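Alpha/beta hydrolase (Streptomyces albidoflavus, PDB 6KSU) probably catalyses macrolactamization of non-ribosomal peptides by heterochiral coupling, acting as a cyclase of the penicillin-binding-protein type. Local coordinates at residues A[459-462]-A[467-470]; A[163-168]-A[396-401]; A[93-98]-A[281-286]. All coordinates share one frame; numbering follows the deposited sequence.

Contact 1: residues A[459-462]-A[467-470]; sequences ALLQ and AMHR
Leu461 and Met468 form the hydrogen-bonded antiparallel pair of a beta hairpin made by strands 458-463 and 466-470, the last two strands of an eight-stranded antiparallel barrel. The main-chain bonds of this pair differ in quality: that from Met468 N to Leu461 O is short, 2.8 Å, but bent, 143° at the hydrogen, whereas Leu461 N to Met468 O is longer, 3.3 Å, and almost straight at 172°. Further along, Arg470 N reaches Ala459 O only weakly. Ala459 and Leu460 both face Val450 on the other neighbouring strand, a classic beta bulge.

Apolar contacts occur on both hairpin faces. With Leu461 and Met468 on one face, Leu461 CD2 lies 4.2 Å from Met468 CG. On the other, Leu460 CD1 meets Ala467 CB at 4.1 Å, and Phe166 packs against both residues. Leu460 CG stands anti to its carbonyl carbon (chi1 -76°), and the CD2 branch comes within 3.3 Å of Met468 O.

Polar ends turn to other partners: Gln462 OE1 accepts from Arg448, and Arg470 NH2 donates to Leu393 O and NH1 to Val458 O. The His469 ring presents its edge to the hairpin partner, with CD2 3.8 Å from Ala459 O, which lies near the ring plane.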
# COMPACT_ATOMS: atom_id res chain seq x y z
N ALA A 459 6.66 20.22 -14.61
CA ALA A 459 7.10 20.29 -13.22
C ALA A 459 7.20 18.93 -12.54
O ALA A 459 7.99 18.77 -11.59
CB ALA A 459 6.17 21.20 -12.41
N LEU A 460 6.42 17.94 -12.99
CA LEU A 460 6.41 16.63 -12.36
C LEU A 460 6.45 15.52 -13.40
O LEU A 460 5.86 15.63 -14.48
CB LEU A 460 5.16 16.42 -11.50
CG LEU A 460 5.19 17.15 -10.17
CD1 LEU A 460 4.01 16.68 -9.33
CD2 LEU A 460 6.53 16.86 -9.51
N LEU A 461 7.15 14.46 -13.04
CA LEU A 461 7.03 13.15 -13.66
C LEU A 461 6.43 12.20 -12.63
O LEU A 461 6.93 12.13 -11.49
CB LEU A 461 8.42 12.70 -14.13
CG LEU A 461 8.80 11.35 -14.74
CD1 LEU A 461 10.15 11.52 -15.46
CD2 LEU A 461 8.84 10.18 -13.72
N GLN A 462 5.35 11.50 -12.98
CA GLN A 462 4.87 10.47 -12.08
C GLN A 462 4.64 9.15 -12.81
O GLN A 462 4.24 9.12 -13.98
CB GLN A 462 3.61 10.92 -11.28
CG GLN A 462 2.37 11.20 -12.06
CD GLN A 462 1.25 11.74 -11.18
OE1 GLN A 462 0.13 11.92 -11.66
NE2 GLN A 462 1.54 12.02 -9.91
N ALA A 467 5.58 10.64 -7.47
CA ALA A 467 5.98 11.84 -8.19
C ALA A 467 7.48 12.04 -8.02
O ALA A 467 8.08 11.62 -7.03
CB ALA A 467 5.24 13.10 -7.68
N MET A 468 8.08 12.67 -9.01
CA MET A 468 9.48 13.07 -8.94
C MET A 468 9.57 14.52 -9.33
O MET A 468 9.05 14.91 -10.38
CB MET A 468 10.34 12.18 -9.84
CG MET A 468 10.00 10.70 -9.68
SD MET A 468 11.29 9.51 -10.00
CE MET A 468 12.73 10.26 -9.27
N HIS A 469 10.24 15.32 -8.51
CA HIS A 469 10.29 16.76 -8.70
C HIS A 469 11.41 17.17 -9.67
O HIS A 469 12.58 16.87 -9.43
CB HIS A 469 10.51 17.45 -7.35
CG HIS A 469 10.32 18.93 -7.39
ND1 HIS A 469 10.79 19.77 -6.40
CD2 HIS A 469 9.71 19.72 -8.30
CE1 HIS A 469 10.47 21.02 -6.70
NE2 HIS A 469 9.81 21.02 -7.85
N ARG A 470 11.05 17.87 -10.74
CA ARG A 470 12.07 18.47 -11.62
C ARG A 470 12.92 19.47 -10.85
O ARG A 470 12.41 20.44 -10.29
CB ARG A 470 11.40 19.16 -12.81
CG ARG A 470 12.36 19.64 -13.89
CD ARG A 470 11.58 20.02 -15.13
NE ARG A 470 12.42 20.38 -16.26
CZ ARG A 470 11.97 21.00 -17.35
NH1 ARG A 470 10.69 21.34 -17.44
NH2 ARG A 470 12.80 21.28 -18.35

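Contact 2: residues A[163-168]-A[396-401]; sequences PALFPP and YANGDL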
# COMPACT_ATOMS: atom_id res chain seq x y z
N PRO A 163 13.47 18.64 1.78
CA PRO A 163 12.67 19.41 0.83
C PRO A 163 11.40 18.67 0.44
O PRO A 163 11.42 17.47 0.16
CB PRO A 163 13.62 19.60 -0.37
CG PRO A 163 14.65 18.54 -0.22
CD PRO A 163 14.80 18.30 1.25
N ALA A 164 10.29 19.39 0.43
CA ALA A 164 9.04 18.83 -0.03
C ALA A 164 9.09 18.57 -1.54
O ALA A 164 9.99 19.02 -2.26
CB ALA A 164 7.88 19.76 0.30
N LEU A 165 8.09 17.84 -2.02
CA LEU A 165 8.04 17.46 -3.42
C LEU A 165 7.41 18.55 -4.28
O LEU A 165 7.79 18.72 -5.45
CB LEU A 165 7.25 16.15 -3.53
CG LEU A 165 7.62 15.01 -4.44
CD1 LEU A 165 9.12 14.91 -4.61
CD2 LEU A 165 7.09 13.74 -3.80
N PHE A 166 6.46 19.28 -3.72
CA PHE A 166 5.65 20.34 -4.29
C PHE A 166 4.78 20.82 -3.14
O PHE A 166 4.84 20.21 -2.06
CB PHE A 166 4.82 19.85 -5.48
CG PHE A 166 4.18 18.52 -5.27
CD1 PHE A 166 3.11 18.38 -4.40
CD2 PHE A 166 4.64 17.40 -5.95
CE1 PHE A 166 2.52 17.15 -4.19
CE2 PHE A 166 4.05 16.15 -5.76
CZ PHE A 166 2.99 16.02 -4.88
N PRO A 167 3.99 21.89 -3.27
CA PRO A 167 3.19 22.35 -2.12
C PRO A 167 2.06 21.38 -1.81
O PRO A 167 1.51 20.72 -2.72
CB PRO A 167 2.65 23.72 -2.59
CG PRO A 167 3.64 24.14 -3.65
CD PRO A 167 3.96 22.88 -4.37
N PRO A 168 1.66 21.28 -0.55
CA PRO A 168 0.69 20.25 -0.15
C PRO A 168 -0.62 20.37 -0.92
O PRO A 168 -1.27 21.41 -0.92
CB PRO A 168 0.49 20.52 1.34
CG PRO A 168 1.75 21.22 1.79
CD PRO A 168 2.23 22.01 0.60
N TYR A 396 14.90 14.71 -12.37
CA TYR A 396 13.70 14.61 -11.55
C TYR A 396 14.01 13.76 -10.32
O TYR A 396 14.79 12.81 -10.40
CB TYR A 396 12.52 14.03 -12.32
CG TYR A 396 12.15 14.83 -13.56
CD1 TYR A 396 10.98 15.57 -13.60
CD2 TYR A 396 12.98 14.84 -14.68
CE1 TYR A 396 10.62 16.30 -14.72
CE2 TYR A 396 12.64 15.58 -15.82
CZ TYR A 396 11.46 16.31 -15.82
OH TYR A 396 11.10 17.04 -16.93
N ALA A 397 13.41 14.11 -9.19
CA ALA A 397 13.81 13.45 -7.97
C ALA A 397 12.64 13.26 -7.03
O ALA A 397 11.72 14.08 -6.95
CB ALA A 397 14.92 14.20 -7.24
N ASN A 398 12.70 12.13 -6.32
CA ASN A 398 11.88 11.85 -5.14
C ASN A 398 12.86 11.35 -4.07
O ASN A 398 13.18 10.16 -4.04
CB ASN A 398 10.79 10.83 -5.44
CG ASN A 398 9.81 10.67 -4.28
OD1 ASN A 398 10.23 10.45 -3.14
ND2 ASN A 398 8.51 10.79 -4.57
N GLY A 399 13.31 12.27 -3.22
CA GLY A 399 14.22 11.93 -2.14
C GLY A 399 15.57 11.49 -2.70
O GLY A 399 16.25 12.24 -3.40
N ASP A 400 15.95 10.24 -2.40
CA ASP A 400 17.22 9.71 -2.90
C ASP A 400 17.13 9.31 -4.36
O ASP A 400 18.14 9.34 -5.08
CB ASP A 400 17.66 8.51 -2.05
CG ASP A 400 18.59 8.90 -0.90
OD1 ASP A 400 19.30 8.00 -0.38
OD2 ASP A 400 18.61 10.10 -0.53
N LEU A 401 15.95 8.93 -4.83
CA LEU A 401 15.79 8.35 -6.15
C LEU A 401 15.71 9.44 -7.21
O LEU A 401 15.00 10.44 -7.04
CB LEU A 401 14.54 7.46 -6.20
CG LEU A 401 14.33 6.60 -4.93
CD1 LEU A 401 12.93 5.96 -4.86
CD2 LEU A 401 15.42 5.53 -4.79
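Leu165 meets Asn398 and Ala397 through its two methyl groups, and these van der Waals contacts make up the direct interface between segments 163-168 and 396-401, which buries 108 Å² in all. Leu165 CD2 comes from above the amide plane of Asn398 to 3.4 Å from Asn398 ND2, while Leu165 CD1 faces Ala397 O at 3.6 Å. The leucine and asparagine side chains cross at about a right angle.

Polar interactions fix the amide. With CG anti to the main-chain nitrogen (chi1 -172°), Asn398 donates from ND2 to Ala467 O and accepts at OD1 from Asp140 N, so both ends of the group are engaged and its rotation is defined. Asn398 therefore ties the eight-stranded barrel to the beta-lactamase-like part of the chain, from which Leu165 and Asp140 come. Leu165 is itself held by main-chain bonding to Gly137, and its side chain also touches Ser173 and His469.

Backbone bonds close the strand end. Asn398 N to Leu401 O (2.9 Å) and Leu401 N to Asn398 O (3.1 Å) bracket a type II' turn, in which Gly399 has phi 66° and psi -119°.

Contact 3: residues A[93-98]-A[281-286]; sequences VMQFVC and HDLLPE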
# COMPACT_ATOMS: atom_id res chain seq x y z
N VAL A 93 -6.18 6.54 12.84
CA VAL A 93 -6.28 7.99 12.76
C VAL A 93 -7.74 8.43 12.71
O VAL A 93 -8.14 9.40 13.37
CB VAL A 93 -5.49 8.51 11.52
CG1 VAL A 93 -5.78 9.97 11.28
CG2 VAL A 93 -4.02 8.30 11.69
N MET A 94 -8.55 7.71 11.93
CA MET A 94 -9.95 8.10 11.81
C MET A 94 -10.70 7.95 13.13
O MET A 94 -11.65 8.70 13.37
CB MET A 94 -10.64 7.30 10.71
CG MET A 94 -10.19 7.62 9.31
SD MET A 94 -10.21 9.40 8.87
CE MET A 94 -11.92 9.57 8.39
N GLN A 95 -10.31 6.99 13.99
CA GLN A 95 -10.93 6.89 15.31
C GLN A 95 -10.76 8.18 16.10
O GLN A 95 -11.70 8.65 16.75
CB GLN A 95 -10.32 5.74 16.10
CG GLN A 95 -10.96 4.41 15.94
CD GLN A 95 -10.31 3.41 16.86
OE1 GLN A 95 -9.26 3.70 17.44
NE2 GLN A 95 -10.93 2.25 17.04
N PHE A 96 -9.54 8.74 16.10
CA PHE A 96 -9.27 9.94 16.89
C PHE A 96 -10.04 11.13 16.35
O PHE A 96 -10.50 11.97 17.13
CB PHE A 96 -7.76 10.21 16.92
CG PHE A 96 -7.03 9.33 17.86
CD1 PHE A 96 -6.89 9.69 19.20
CD2 PHE A 96 -6.54 8.10 17.44
CE1 PHE A 96 -6.24 8.85 20.09
CE2 PHE A 96 -5.89 7.25 18.33
CZ PHE A 96 -5.74 7.63 19.65
N VAL A 97 -10.22 11.18 15.04
CA VAL A 97 -11.03 12.22 14.42
C VAL A 97 -12.45 12.15 14.95
O VAL A 97 -13.03 13.16 15.36
CB VAL A 97 -10.96 12.09 12.89
CG1 VAL A 97 -12.04 12.90 12.19
CG2 VAL A 97 -9.55 12.44 12.41
N CYS A 98 -13.02 10.95 14.99
CA CYS A 98 -14.42 10.81 15.37
C CYS A 98 -14.64 11.16 16.85
O CYS A 98 -15.65 11.77 17.20
CB CYS A 98 -14.90 9.41 15.03
SG CYS A 98 -14.81 9.15 13.26
N HIS A 281 -19.07 -2.40 15.11
CA HIS A 281 -19.18 -1.34 14.12
C HIS A 281 -19.02 0.05 14.73
O HIS A 281 -18.55 0.97 14.05
CB HIS A 281 -20.51 -1.46 13.35
CG HIS A 281 -21.72 -1.06 14.14
ND1 HIS A 281 -22.17 0.25 14.20
CD2 HIS A 281 -22.61 -1.79 14.85
CE1 HIS A 281 -23.26 0.30 14.95
NE2 HIS A 281 -23.55 -0.92 15.35
N ASP A 282 -19.39 0.24 16.01
CA ASP A 282 -19.20 1.54 16.66
C ASP A 282 -17.74 1.97 16.65
O ASP A 282 -17.45 3.16 16.77
CB ASP A 282 -19.69 1.50 18.12
CG ASP A 282 -21.21 1.71 18.25
OD1 ASP A 282 -21.93 0.70 18.44
OD2 ASP A 282 -21.68 2.87 18.22
N LEU A 283 -16.82 1.01 16.49
CA LEU A 283 -15.39 1.29 16.54
C LEU A 283 -14.95 2.20 15.40
O LEU A 283 -13.98 2.97 15.54
CB LEU A 283 -14.62 -0.02 16.48
CG LEU A 283 -13.24 -0.02 17.10
CD1 LEU A 283 -13.37 0.25 18.59
CD2 LEU A 283 -12.60 -1.36 16.85
N LEU A 284 -15.62 2.12 14.25
CA LEU A 284 -15.37 3.03 13.14
C LEU A 284 -16.72 3.46 12.59
O LEU A 284 -17.36 2.71 11.82
CB LEU A 284 -14.48 2.39 12.07
CG LEU A 284 -13.67 3.46 11.31
CD1 LEU A 284 -12.51 2.86 10.55
CD2 LEU A 284 -14.57 4.19 10.36
N PRO A 285 -17.18 4.66 12.97
CA PRO A 285 -18.48 5.17 12.51
C PRO A 285 -18.62 5.23 11.00
O PRO A 285 -17.65 5.26 10.25
CB PRO A 285 -18.53 6.58 13.12
CG PRO A 285 -17.67 6.50 14.33
CD PRO A 285 -16.57 5.52 13.99
N GLU A 286 -19.89 5.29 10.57
CA GLU A 286 -20.21 5.29 9.15
C GLU A 286 -19.59 6.49 8.43
O GLU A 286 -19.16 6.38 7.28
CB GLU A 286 -21.72 5.30 8.97
CG GLU A 286 -22.18 5.24 7.52
CD GLU A 286 -23.11 4.06 7.25
OE1 GLU A 286 -24.05 3.88 8.05
OE2 GLU A 286 -22.90 3.33 6.25
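Gln95 and Cys98, three residues apart on helix 85-98, face the chain at Leu283 to Pro285, with CA-CA separations of 6.3 Å for Gln95 and Leu284 and 7.5 Å for Cys98 and Pro285. The contact lies in the helical region of the beta-lactamase-like fold, where a helix that probably carries the SxxK lysine at its start meets a short 3-10 turn leading into helix 286-293. The 3-10 turn is closed by Leu284 N donating to His281 O at 3.2 Å, and Pro285 occupies the N-cap position of the helix that follows.

Gln95 makes the main polar approach. Its chain is extended beyond CG (chi2 -176°), which carries the amide across to the turn, and NE2 donates to Leu283 O in a weak bond of 3.5 Å with 148° at the hydrogen. The stronger partner of NE2 is Cys201 O, so the same amide group links the turn and helix 194-206. Further back on the side chain, Gln95 CG approaches Leu283 O to 3.4 Å.

The same nitrogen is packed against hydrocarbon. Gln95 NE2 sits 3.2 Å from Leu283 CG and 3.5 Å from CD1 of that leucine, a short approach, tighter than ordinary packing. A chi1 of -154°, roughly anti to the backbone nitrogen, brings Leu283 CG up to this amide; the leucine side chain also packs on Leu202, Pro205 and Leu206, forming part of an apolar patch with helix 194-206.

At the other end of the contact the meeting is apolar and peripheral. Cys98 and Pro285 both point toward the opposing segment, and Cys98 also touches Ala288 in helix 286-293. The sulfur comes to the outer part of the proline ring, Cys98 SG lying 4.0 Å from Pro285 CG.

Contacts 1 and 2 form one continuous structure: their centres are 8 Å apart, and strands 466-470 and 394-398 are neighbours that close the barrel. His469 and Ala397 are joined through their main chains, though the modelled separation is unusually short, and His469 CG packs 3.2 Å from Leu165 O. Contact 3 is remote, its centre 35 Å from that of contact 1 and 32 Å from that of contact 2, with nearest atoms about 22 and 16 Å away. The probable active site, Ser83 and Lys86 of an SxxK pattern with Tyr174 as in an (S/Y)xN element, relates to both regions: Asn398 of contact 2 lies near it without touching, while helix 85-98 of contact 3 includes Lys86.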